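Local atomic coordinates of glyoxylate-induced Protein (Pseudomonas aeruginosa, PDB entry 1SQ4), a protein that is of uncertain function but belongs to the double-domain cupins and may act as a ureidoglycine aminohydrolase. Residues Thr172-Phe181 with Val193-Ile204; Thr209-Leu219 with Leu261-Met270. One frame throughout, in Å; residues are numbered along the deposited sequence.

Two strand pairings in one antiparallel sheet, separated by the pairing of 258-265 with 191-198, illustrate how a cupin barrel fits different chemistry to the same backbone pattern. Interaction 1 is a hairpin between strands 176-179 and 191-198, partly buried, with an aromatic stack on one face, a polar pair on the other and a thiocyanate ion beside it. Interaction 2 is buried for the most part and joins strands 212-220 and 258-265, which lie far apart in sequence; leucines, a tyrosine packed over a glycine and a lysine laid on a histidine fill it. The two meet where strand 191-198 runs beside strand 258-265: Asn194 O probably accepts a hydrogen bond from Leu262 N (2.8 Å), and Val193 packs on Leu261.

Interaction 1 of 2, residues Thr172-Phe181 with Val193-Ile204; sequences TEGRWSTTRF and VNIVNFEPGGVI. With SCN (thiocyanate ion), chain D.
Trp176 and Phe198 face each other as a non-hydrogen-bonded pair and lie side by side, pointing the same way. From CB of Trp176 the side chain leaves with CG anti to the backbone N (chi1 -179°), which carries the indole over the phenyl ring. Its CD1 sits 3.3 Å from Phe198 CE2, and NE1 lies over CZ of the same ring. The result is an offset stack of the five-membered ring on Phe198, centroids 4.1 Å apart and planes at 16°. Val196 CG1 meets the indole edge in its plane, while farther out Ile204 CG2 rests over the six-membered ring, 4.3 Å from its centroid, on the same face as Phe198. The other side of the sheet carries a polar pair: Asn197 ND2 donates within its amide plane to Ser177 OG (3.2 Å), and Asn197 OD1 is taken by Arg259. Backbone bonds pair Ser177 with Asn197 and Thr179 with Ile195. Beyond the strand, the extended Arg180 side chain gives NH2 to the thiocyanate N at 3.0 Å; Asn194 ND2 lies 3.5 Å from the sulfur. An anion probably from the crystallisation liquor thus sits, perhaps marking a binding pocket, beside an antiparallel beta hairpin of the cupin barrel.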
loop_
_atom_site.group_PDB
_atom_site.type_symbol
_atom_site.label_atom_id
_atom_site.label_comp_id
_atom_site.label_asym_id
_atom_site.label_seq_id
_atom_site.Cartn_x
_atom_site.Cartn_y
_atom_site.Cartn_z
ATOM N N THR A 172 -31.644 1.436 -17.738
ATOM C CA THR A 172 -31.848 2.185 -16.496
ATOM C C THR A 172 -33.126 3.028 -16.476
ATOM O O THR A 172 -33.147 4.143 -15.946
ATOM C CB THR A 172 -30.642 3.112 -16.200
ATOM O OG1 THR A 172 -30.796 3.700 -14.900
ATOM C CG2 THR A 172 -30.538 4.219 -17.255
ATOM N N GLU A 173 -34.191 2.485 -17.053
ATOM C CA GLU A 173 -35.481 3.163 -17.089
ATOM C C GLU A 173 -35.399 4.603 -17.604
ATOM O O GLU A 173 -36.103 5.485 -17.109
ATOM C CB GLU A 173 -36.115 3.160 -15.692
ATOM C CG GLU A 173 -36.352 1.774 -15.084
ATOM C CD GLU A 173 -35.230 1.318 -14.148
ATOM O OE1 GLU A 173 -34.085 1.119 -14.619
ATOM O OE2 GLU A 173 -35.501 1.157 -12.935
ATOM N N GLY A 174 -34.541 4.839 -18.592
ATOM C CA GLY A 174 -34.403 6.176 -19.149
ATOM C C GLY A 174 -33.871 7.231 -18.187
ATOM O O GLY A 174 -34.155 8.420 -18.353
ATOM N N ARG A 175 -33.103 6.797 -17.187
ATOM C CA ARG A 175 -32.510 7.689 -16.187
ATOM C C ARG A 175 -31.106 8.133 -16.613
ATOM O O ARG A 175 -30.396 8.790 -15.852
ATOM C CB ARG A 175 -32.391 6.971 -14.835
ATOM C CG ARG A 175 -33.532 7.172 -13.841
ATOM C CD ARG A 175 -34.884 6.695 -14.364
ATOM N NE ARG A 175 -35.843 6.518 -13.273
ATOM C CZ ARG A 175 -36.270 7.489 -12.468
ATOM N NH1 ARG A 175 -35.835 8.735 -12.624
ATOM N NH2 ARG A 175 -37.111 7.201 -11.478
ATOM N N TRP A 176 -30.705 7.770 -17.823
ATOM C CA TRP A 176 -29.383 8.108 -18.317
ATOM C C TRP A 176 -29.506 8.400 -19.806
ATOM O O TRP A 176 -30.101 7.625 -20.550
ATOM C CB TRP A 176 -28.447 6.926 -18.040
ATOM C CG TRP A 176 -27.036 7.113 -18.454
ATOM C CD1 TRP A 176 -26.318 8.269 -18.410
ATOM C CD2 TRP A 176 -26.152 6.110 -18.964
ATOM N NE1 TRP A 176 -25.038 8.050 -18.868
ATOM C CE2 TRP A 176 -24.911 6.733 -19.214
ATOM C CE3 TRP A 176 -26.288 4.744 -19.235
ATOM C CZ2 TRP A 176 -23.811 6.039 -19.724
ATOM C CZ3 TRP A 176 -25.191 4.053 -19.743
ATOM C CH2 TRP A 176 -23.972 4.702 -19.983
ATOM N N SER A 177 -28.958 9.529 -20.240
ATOM C CA SER A 177 -29.040 9.925 -21.638
ATOM C C SER A 177 -27.804 10.715 -22.022
ATOM O O SER A 177 -26.984 11.032 -21.170
ATOM C CB SER A 177 -30.270 10.792 -21.849
ATOM O OG SER A 177 -30.173 11.956 -21.045
ATOM N N THR A 178 -27.694 11.060 -23.300
ATOM C CA THR A 178 -26.545 11.804 -23.787
ATOM C C THR A 178 -26.975 12.816 -24.842
ATOM O O THR A 178 -27.799 12.507 -25.708
ATOM C CB THR A 178 -25.517 10.854 -24.442
ATOM O OG1 THR A 178 -25.128 9.848 -23.504
ATOM C CG2 THR A 178 -24.292 11.619 -24.897
ATOM N N THR A 179 -26.425 14.024 -24.779
ATOM C CA THR A 179 -26.753 15.024 -25.777
ATOM C C THR A 179 -25.548 15.175 -26.692
ATOM O O THR A 179 -24.451 15.478 -26.237
ATOM C CB THR A 179 -27.083 16.372 -25.141
ATOM O OG1 THR A 179 -26.159 17.362 -25.614
ATOM C CG2 THR A 179 -27.013 16.274 -23.631
ATOM N N ARG A 180 -25.759 14.951 -27.985
ATOM C CA ARG A 180 -24.690 15.017 -28.978
ATOM C C ARG A 180 -24.882 16.175 -29.941
ATOM O O ARG A 180 -26.004 16.633 -30.167
ATOM C CB ARG A 180 -24.638 13.700 -29.746
ATOM C CG ARG A 180 -24.399 12.514 -28.843
ATOM C CD ARG A 180 -24.592 11.200 -29.565
ATOM N NE ARG A 180 -24.328 10.078 -28.669
ATOM C CZ ARG A 180 -24.680 8.823 -28.915
ATOM N NH1 ARG A 180 -25.315 8.516 -30.040
ATOM N NH2 ARG A 180 -24.404 7.874 -28.032
ATOM N N PHE A 181 -23.783 16.635 -30.525
ATOM C CA PHE A 181 -23.835 17.765 -31.437
ATOM C C PHE A 181 -23.371 17.398 -32.831
ATOM O O PHE A 181 -23.296 18.246 -33.721
ATOM C CB PHE A 181 -22.958 18.883 -30.887
ATOM C CG PHE A 181 -23.290 19.260 -29.482
ATOM C CD1 PHE A 181 -24.078 20.375 -29.218
ATOM C CD2 PHE A 181 -22.850 18.476 -28.420
ATOM C CE1 PHE A 181 -24.427 20.708 -27.918
ATOM C CE2 PHE A 181 -23.191 18.797 -27.116
ATOM C CZ PHE A 181 -23.984 19.917 -26.861
ATOM N N VAL A 193 -17.674 16.258 -28.341
ATOM C CA VAL A 193 -17.754 16.965 -27.073
ATOM C C VAL A 193 -19.252 16.949 -26.790
ATOM O O VAL A 193 -20.007 17.736 -27.363
ATOM C CB VAL A 193 -17.263 18.434 -27.199
ATOM C CG1 VAL A 193 -17.287 19.111 -25.844
ATOM C CG2 VAL A 193 -15.858 18.475 -27.760
ATOM N N ASN A 194 -19.689 16.022 -25.942
ATOM C CA ASN A 194 -21.113 15.908 -25.599
ATOM C C ASN A 194 -21.318 16.190 -24.118
ATOM O O ASN A 194 -20.386 16.567 -23.417
ATOM C CB ASN A 194 -21.643 14.499 -25.882
ATOM C CG ASN A 194 -21.159 13.940 -27.207
ATOM O OD1 ASN A 194 -21.352 14.549 -28.268
ATOM N ND2 ASN A 194 -20.540 12.762 -27.157
ATOM N N ILE A 195 -22.552 16.016 -23.661
ATOM C CA ILE A 195 -22.890 16.200 -22.264
ATOM C C ILE A 195 -23.655 14.962 -21.833
ATOM O O ILE A 195 -24.674 14.615 -22.430
ATOM C CB ILE A 195 -23.777 17.417 -22.034
ATOM C CG1 ILE A 195 -23.127 18.651 -22.639
ATOM C CG2 ILE A 195 -23.991 17.622 -20.520
ATOM C CD1 ILE A 195 -23.939 19.912 -22.451
ATOM N N VAL A 196 -23.144 14.279 -20.815
ATOM C CA VAL A 196 -23.787 13.075 -20.317
ATOM C C VAL A 196 -24.771 13.494 -19.223
ATOM O O VAL A 196 -24.405 14.206 -18.296
ATOM C CB VAL A 196 -22.741 12.114 -19.755
ATOM C CG1 VAL A 196 -23.394 10.803 -19.350
ATOM C CG2 VAL A 196 -21.664 11.889 -20.791
ATOM N N ASN A 197 -26.019 13.057 -19.350
ATOM C CA ASN A 197 -27.055 13.396 -18.391
ATOM C C ASN A 197 -27.522 12.218 -17.547
ATOM O O ASN A 197 -27.938 11.184 -18.080
ATOM C CB ASN A 197 -28.267 13.958 -19.113
ATOM C CG ASN A 197 -27.897 14.878 -20.229
ATOM O OD1 ASN A 197 -27.210 15.877 -20.028
ATOM N ND2 ASN A 197 -28.349 14.548 -21.425
ATOM N N PHE A 198 -27.465 12.398 -16.231
ATOM C CA PHE A 198 -27.900 11.384 -15.278
ATOM C C PHE A 198 -29.060 11.915 -14.437
ATOM O O PHE A 198 -28.924 12.916 -13.726
ATOM C CB PHE A 198 -26.771 10.988 -14.323
ATOM C CG PHE A 198 -25.704 10.141 -14.947
ATOM C CD1 PHE A 198 -24.597 10.724 -15.557
ATOM C CD2 PHE A 198 -25.797 8.756 -14.914
ATOM C CE1 PHE A 198 -23.591 9.936 -16.119
ATOM C CE2 PHE A 198 -24.801 7.956 -15.471
ATOM C CZ PHE A 198 -23.697 8.549 -16.075
ATOM N N GLU A 199 -30.200 11.240 -14.524
ATOM C CA GLU A 199 -31.373 11.611 -13.746
ATOM C C GLU A 199 -31.113 11.152 -12.319
ATOM O O GLU A 199 -30.328 10.234 -12.093
ATOM C CB GLU A 199 -32.619 10.914 -14.291
ATOM C CG GLU A 199 -33.173 11.543 -15.544
ATOM C CD GLU A 199 -33.738 12.927 -15.281
ATOM O OE1 GLU A 199 -34.715 13.032 -14.507
ATOM O OE2 GLU A 199 -33.206 13.910 -15.842
ATOM N N PRO A 200 -31.776 11.778 -11.336
ATOM C CA PRO A 200 -31.600 11.420 -9.925
ATOM C C PRO A 200 -32.041 9.995 -9.625
ATOM O O PRO A 200 -32.165 9.602 -8.467
ATOM C CB PRO A 200 -32.450 12.459 -9.202
ATOM C CG PRO A 200 -33.545 12.725 -10.179
ATOM C CD PRO A 200 -32.806 12.820 -11.487
ATOM N N GLY A 201 -32.260 9.225 -10.686
ATOM C CA GLY A 201 -32.704 7.855 -10.538
ATOM C C GLY A 201 -31.846 6.960 -9.666
ATOM O O GLY A 201 -31.498 7.303 -8.532
ATOM N N GLY A 202 -31.502 5.800 -10.218
ATOM C CA GLY A 202 -30.710 4.836 -9.483
ATOM C C GLY A 202 -29.253 4.718 -9.882
ATOM O O GLY A 202 -28.589 5.701 -10.232
ATOM N N VAL A 203 -28.766 3.485 -9.828
ATOM C CA VAL A 203 -27.383 3.183 -10.139
ATOM C C VAL A 203 -27.116 2.991 -11.624
ATOM O O VAL A 203 -28.030 2.740 -12.413
ATOM C CB VAL A 203 -26.932 1.901 -9.412
ATOM C CG1 VAL A 203 -25.410 1.874 -9.291
ATOM C CG2 VAL A 203 -27.601 1.819 -8.047
ATOM N N ILE A 204 -25.843 3.125 -11.989
ATOM C CA ILE A 204 -25.395 2.939 -13.356
ATOM C C ILE A 204 -24.095 2.155 -13.314
ATOM O O ILE A 204 -23.009 2.728 -13.330
ATOM C CB ILE A 204 -25.125 4.259 -14.065
ATOM C CG1 ILE A 204 -26.375 5.134 -14.045
ATOM C CG2 ILE A 204 -24.675 3.983 -15.481
ATOM C CD1 ILE A 204 -26.592 5.835 -12.715
HETATM S S SCN D . -20.744 10.299 -24.649
HETATM C C SCN D . -21.531 9.114 -25.567
HETATM N N SCN D . -22.078 8.314 -26.156
#

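Interaction 2 of 2, residues Thr209-Leu219 with Leu261-Met270; sequences THVMEHGLYVL and LLYKDVNRHM
In the antiparallel beta-barrel of the second cupin domain, two strands distant in sequence pair as Gly215 with Tyr263, Leu216 with Leu262 and Tyr217 with Leu261. The backbone bonds are uneven: Tyr217 N to Leu261 O (2.8 Å) and its return partner are firm, whereas the two between Gly215 and Tyr263 are weak. Glycine lets the phenol lie over the strand, Gly215 CA standing 4.2 Å from the Tyr263 ring centroid in a CH-pi contact. On the other side of the sheet, Leu216 and Leu262 run side by side, CD1 to CD1 3.8 Å, and Leu262 CD1 also touches His214 CD2. In the loop leading toward strand 212-220, His210 lies under Lys264, which is extended beyond CG and passes obliquely over it: CD sits 3.6 Å from the imidazole centroid, while Met212 N lies against the opposite face. His214 ND1 donates to Met212 O (2.8 Å) with the oxygen near the ring plane, fixing that ring's rotation. Tyr263 OH finds its partner in Gln70, and Asp265 in Arg271. Strand 239-244 flanks the pair beyond 212-220 and strand 191-198 beyond 258-265, while strand 136-144 of the first barrel packs on the side chains of Leu261 and Tyr263.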
loop_
_atom_site.group_PDB
_atom_site.type_symbol
_atom_site.label_atom_id
_atom_site.label_comp_id
_atom_site.label_asym_id
_atom_site.label_seq_id
_atom_site.Cartn_x
_atom_site.Cartn_y
_atom_site.Cartn_z
ATOM N N THR A 209 -18.440 5.513 -21.580
ATOM C CA THR A 209 -18.962 5.833 -22.902
ATOM C C THR A 209 -17.847 5.826 -23.922
ATOM O O THR A 209 -18.099 5.913 -25.112
ATOM C CB THR A 209 -19.625 7.214 -22.948
ATOM O OG1 THR A 209 -18.735 8.187 -22.385
ATOM C CG2 THR A 209 -20.930 7.205 -22.183
ATOM N N HIS A 210 -16.610 5.732 -23.451
ATOM C CA HIS A 210 -15.456 5.711 -24.344
ATOM C C HIS A 210 -14.475 4.730 -23.757
ATOM O O HIS A 210 -14.374 4.625 -22.545
ATOM C CB HIS A 210 -14.807 7.089 -24.428
ATOM C CG HIS A 210 -13.869 7.241 -25.578
ATOM N ND1 HIS A 210 -14.213 6.884 -26.862
ATOM C CD2 HIS A 210 -12.618 7.753 -25.648
ATOM C CE1 HIS A 210 -13.215 7.174 -27.677
ATOM N NE2 HIS A 210 -12.237 7.703 -26.963
ATOM N N VAL A 211 -13.752 4.015 -24.608
ATOM C CA VAL A 211 -12.814 3.019 -24.125
ATOM C C VAL A 211 -11.430 3.616 -23.890
ATOM O O VAL A 211 -10.704 3.195 -22.996
ATOM C CB VAL A 211 -12.741 1.824 -25.118
ATOM C CG1 VAL A 211 -12.003 2.237 -26.377
ATOM C CG2 VAL A 211 -12.071 0.650 -24.474
HETATM N N MSE A 212 -11.072 4.611 -24.687
HETATM C CA MSE A 212 -9.779 5.256 -24.546
HETATM C C MSE A 212 -9.885 6.423 -23.579
HETATM O O MSE A 212 -10.947 6.670 -23.017
HETATM C CB MSE A 212 -9.281 5.712 -25.915
HETATM C CG MSE A 212 -9.124 4.553 -26.905
HETATM SE SE MSE A 212 -7.716 3.303 -26.401
HETATM C CE MSE A 212 -8.784 1.897 -25.627
ATOM N N GLU A 213 -8.785 7.135 -23.376
ATOM C CA GLU A 213 -8.776 8.255 -22.448
ATOM C C GLU A 213 -9.679 9.406 -22.871
ATOM O O GLU A 213 -9.856 9.677 -24.054
ATOM C CB GLU A 213 -7.347 8.765 -22.264
ATOM C CG GLU A 213 -6.591 9.050 -23.565
ATOM C CD GLU A 213 -5.931 7.805 -24.153
ATOM O OE1 GLU A 213 -5.103 7.174 -23.456
ATOM O OE2 GLU A 213 -6.242 7.455 -25.311
ATOM N N HIS A 214 -10.267 10.067 -21.887
ATOM C CA HIS A 214 -11.126 11.200 -22.147
ATOM C C HIS A 214 -11.407 11.943 -20.857
ATOM O O HIS A 214 -11.253 11.394 -19.765
ATOM C CB HIS A 214 -12.432 10.779 -22.815
ATOM C CG HIS A 214 -13.224 9.775 -22.044
ATOM N ND1 HIS A 214 -12.828 8.463 -21.913
ATOM C CD2 HIS A 214 -14.400 9.882 -21.387
ATOM C CE1 HIS A 214 -13.727 7.802 -21.208
ATOM N NE2 HIS A 214 -14.691 8.641 -20.876
ATOM N N GLY A 215 -11.803 13.205 -20.988
ATOM C CA GLY A 215 -12.068 14.010 -19.816
ATOM C C GLY A 215 -13.533 14.172 -19.523
ATOM O O GLY A 215 -14.374 14.049 -20.410
ATOM N N LEU A 216 -13.825 14.442 -18.255
ATOM C CA LEU A 216 -15.183 14.647 -17.769
ATOM C C LEU A 216 -15.181 15.889 -16.909
ATOM O O LEU A 216 -14.351 16.008 -16.021
ATOM C CB LEU A 216 -15.619 13.464 -16.909
ATOM C CG LEU A 216 -16.216 12.255 -17.606
ATOM C CD1 LEU A 216 -15.518 11.978 -18.916
ATOM C CD2 LEU A 216 -16.101 11.054 -16.671
ATOM N N TYR A 217 -16.100 16.811 -17.168
ATOM C CA TYR A 217 -16.189 18.029 -16.364
ATOM C C TYR A 217 -17.623 18.164 -15.871
ATOM O O TYR A 217 -18.533 18.409 -16.656
ATOM C CB TYR A 217 -15.797 19.267 -17.183
ATOM C CG TYR A 217 -15.826 20.550 -16.383
ATOM C CD1 TYR A 217 -17.027 21.161 -16.055
ATOM C CD2 TYR A 217 -14.646 21.120 -15.902
ATOM C CE1 TYR A 217 -17.062 22.302 -15.267
ATOM C CE2 TYR A 217 -14.671 22.270 -15.111
ATOM C CZ TYR A 217 -15.890 22.853 -14.799
ATOM O OH TYR A 217 -15.932 23.995 -14.032
ATOM N N VAL A 218 -17.828 18.011 -14.573
ATOM C CA VAL A 218 -19.178 18.091 -14.042
ATOM C C VAL A 218 -19.744 19.502 -14.159
ATOM O O VAL A 218 -19.250 20.434 -13.533
ATOM C CB VAL A 218 -19.217 17.638 -12.573
ATOM C CG1 VAL A 218 -20.653 17.530 -12.101
ATOM C CG2 VAL A 218 -18.503 16.304 -12.432
ATOM N N LEU A 219 -20.787 19.644 -14.968
ATOM C CA LEU A 219 -21.430 20.931 -15.166
ATOM C C LEU A 219 -22.484 21.216 -14.103
ATOM O O LEU A 219 -22.677 22.361 -13.696
ATOM C CB LEU A 219 -22.099 21.006 -16.546
ATOM C CG LEU A 219 -21.191 21.180 -17.764
ATOM C CD1 LEU A 219 -22.026 21.310 -19.021
ATOM C CD2 LEU A 219 -20.309 22.406 -17.571
ATOM N N LEU A 261 -19.777 17.610 -18.931
ATOM C CA LEU A 261 -19.270 17.824 -20.271
ATOM C C LEU A 261 -18.199 16.763 -20.500
ATOM O O LEU A 261 -17.371 16.512 -19.628
ATOM C CB LEU A 261 -18.663 19.220 -20.345
ATOM C CG LEU A 261 -17.945 19.615 -21.622
ATOM C CD1 LEU A 261 -18.954 19.890 -22.723
ATOM C CD2 LEU A 261 -17.106 20.847 -21.345
ATOM N N LEU A 262 -18.216 16.141 -21.670
ATOM C CA LEU A 262 -17.251 15.098 -21.997
ATOM C C LEU A 262 -16.663 15.285 -23.384
ATOM O O LEU A 262 -17.379 15.592 -24.341
ATOM C CB LEU A 262 -17.937 13.729 -21.917
ATOM C CG LEU A 262 -17.155 12.467 -22.317
ATOM C CD1 LEU A 262 -17.881 11.255 -21.773
ATOM C CD2 LEU A 262 -17.004 12.364 -23.826
ATOM N N TYR A 263 -15.356 15.086 -23.493
ATOM C CA TYR A 263 -14.673 15.204 -24.777
ATOM C C TYR A 263 -13.766 14.008 -25.009
ATOM O O TYR A 263 -13.090 13.551 -24.091
ATOM C CB TYR A 263 -13.875 16.516 -24.855
ATOM C CG TYR A 263 -12.956 16.816 -23.685
ATOM C CD1 TYR A 263 -11.623 16.413 -23.689
ATOM C CD2 TYR A 263 -13.412 17.555 -22.596
ATOM C CE1 TYR A 263 -10.761 16.751 -22.634
ATOM C CE2 TYR A 263 -12.567 17.897 -21.537
ATOM C CZ TYR A 263 -11.245 17.497 -21.559
ATOM O OH TYR A 263 -10.416 17.859 -20.512
ATOM N N LYS A 264 -13.778 13.505 -26.242
ATOM C CA LYS A 264 -12.975 12.350 -26.657
ATOM C C LYS A 264 -12.673 12.415 -28.154
ATOM O O LYS A 264 -13.373 13.091 -28.909
ATOM C CB LYS A 264 -13.730 11.051 -26.369
ATOM C CG LYS A 264 -15.188 11.124 -26.806
ATOM C CD LYS A 264 -15.905 9.798 -26.733
ATOM C CE LYS A 264 -17.338 9.982 -27.186
ATOM N NZ LYS A 264 -18.035 8.682 -27.360
ATOM N N ASP A 265 -11.630 11.697 -28.565
ATOM C CA ASP A 265 -11.217 11.637 -29.963
ATOM C C ASP A 265 -11.733 10.324 -30.544
ATOM O O ASP A 265 -11.638 9.278 -29.902
ATOM C CB ASP A 265 -9.692 11.721 -30.081
ATOM C CG ASP A 265 -8.974 10.682 -29.240
ATOM O OD1 ASP A 265 -9.075 10.738 -27.991
ATOM O OD2 ASP A 265 -8.300 9.802 -29.827
ATOM N N VAL A 266 -12.273 10.389 -31.763
ATOM C CA VAL A 266 -12.858 9.225 -32.415
ATOM C C VAL A 266 -12.771 9.212 -33.940
ATOM O O VAL A 266 -12.203 10.108 -34.555
ATOM C CB VAL A 266 -14.342 9.122 -32.053
ATOM C CG1 VAL A 266 -14.505 8.811 -30.567
ATOM C CG2 VAL A 266 -15.033 10.435 -32.392
ATOM N N ASN A 267 -13.360 8.179 -34.533
ATOM C CA ASN A 267 -13.407 7.996 -35.980
ATOM C C ASN A 267 -12.066 8.062 -36.673
ATOM O O ASN A 267 -11.978 8.487 -37.823
ATOM C CB ASN A 267 -14.344 9.017 -36.608
ATOM C CG ASN A 267 -15.701 9.005 -35.981
ATOM O OD1 ASN A 267 -16.123 8.005 -35.425
ATOM N ND2 ASN A 267 -16.401 10.122 -36.067
ATOM N N ARG A 268 -11.013 7.641 -35.986
ATOM C CA ARG A 268 -9.694 7.669 -36.600
ATOM C C ARG A 268 -8.862 6.466 -36.160
ATOM O O ARG A 268 -9.213 5.790 -35.200
ATOM C CB ARG A 268 -9.003 8.975 -36.232
ATOM C CG ARG A 268 -8.232 9.582 -37.374
ATOM C CD ARG A 268 -8.923 10.814 -38.008
ATOM N NE ARG A 268 -10.308 10.579 -38.382
ATOM C CZ ARG A 268 -11.094 11.471 -38.980
ATOM N NH1 ARG A 268 -12.351 11.151 -39.262
ATOM N NH2 ARG A 268 -10.639 12.673 -39.309
ATOM N N HIS A 269 -7.784 6.176 -36.879
ATOM C CA HIS A 269 -6.923 5.049 -36.523
ATOM C C HIS A 269 -6.163 5.411 -35.261
ATOM O O HIS A 269 -6.025 6.588 -34.940
ATOM C CB HIS A 269 -5.889 4.755 -37.618
ATOM C CG HIS A 269 -6.322 3.731 -38.617
ATOM N ND1 HIS A 269 -6.680 2.446 -38.271
ATOM C CD2 HIS A 269 -6.439 3.800 -39.966
ATOM C CE1 HIS A 269 -7.001 1.768 -39.359
ATOM N NE2 HIS A 269 -6.863 2.569 -40.400
HETATM N N MSE A 270 -5.654 4.400 -34.560
HETATM C CA MSE A 270 -4.878 4.620 -33.339
HETATM C C MSE A 270 -3.448 5.023 -33.705
HETATM O O MSE A 270 -2.821 4.390 -34.547
HETATM C CB MSE A 270 -4.857 3.347 -32.495
HETATM C CG MSE A 270 -6.200 2.960 -31.910
HETATM SE SE MSE A 270 -6.902 4.276 -30.659
HETATM C CE MSE A 270 -8.095 5.202 -31.860
#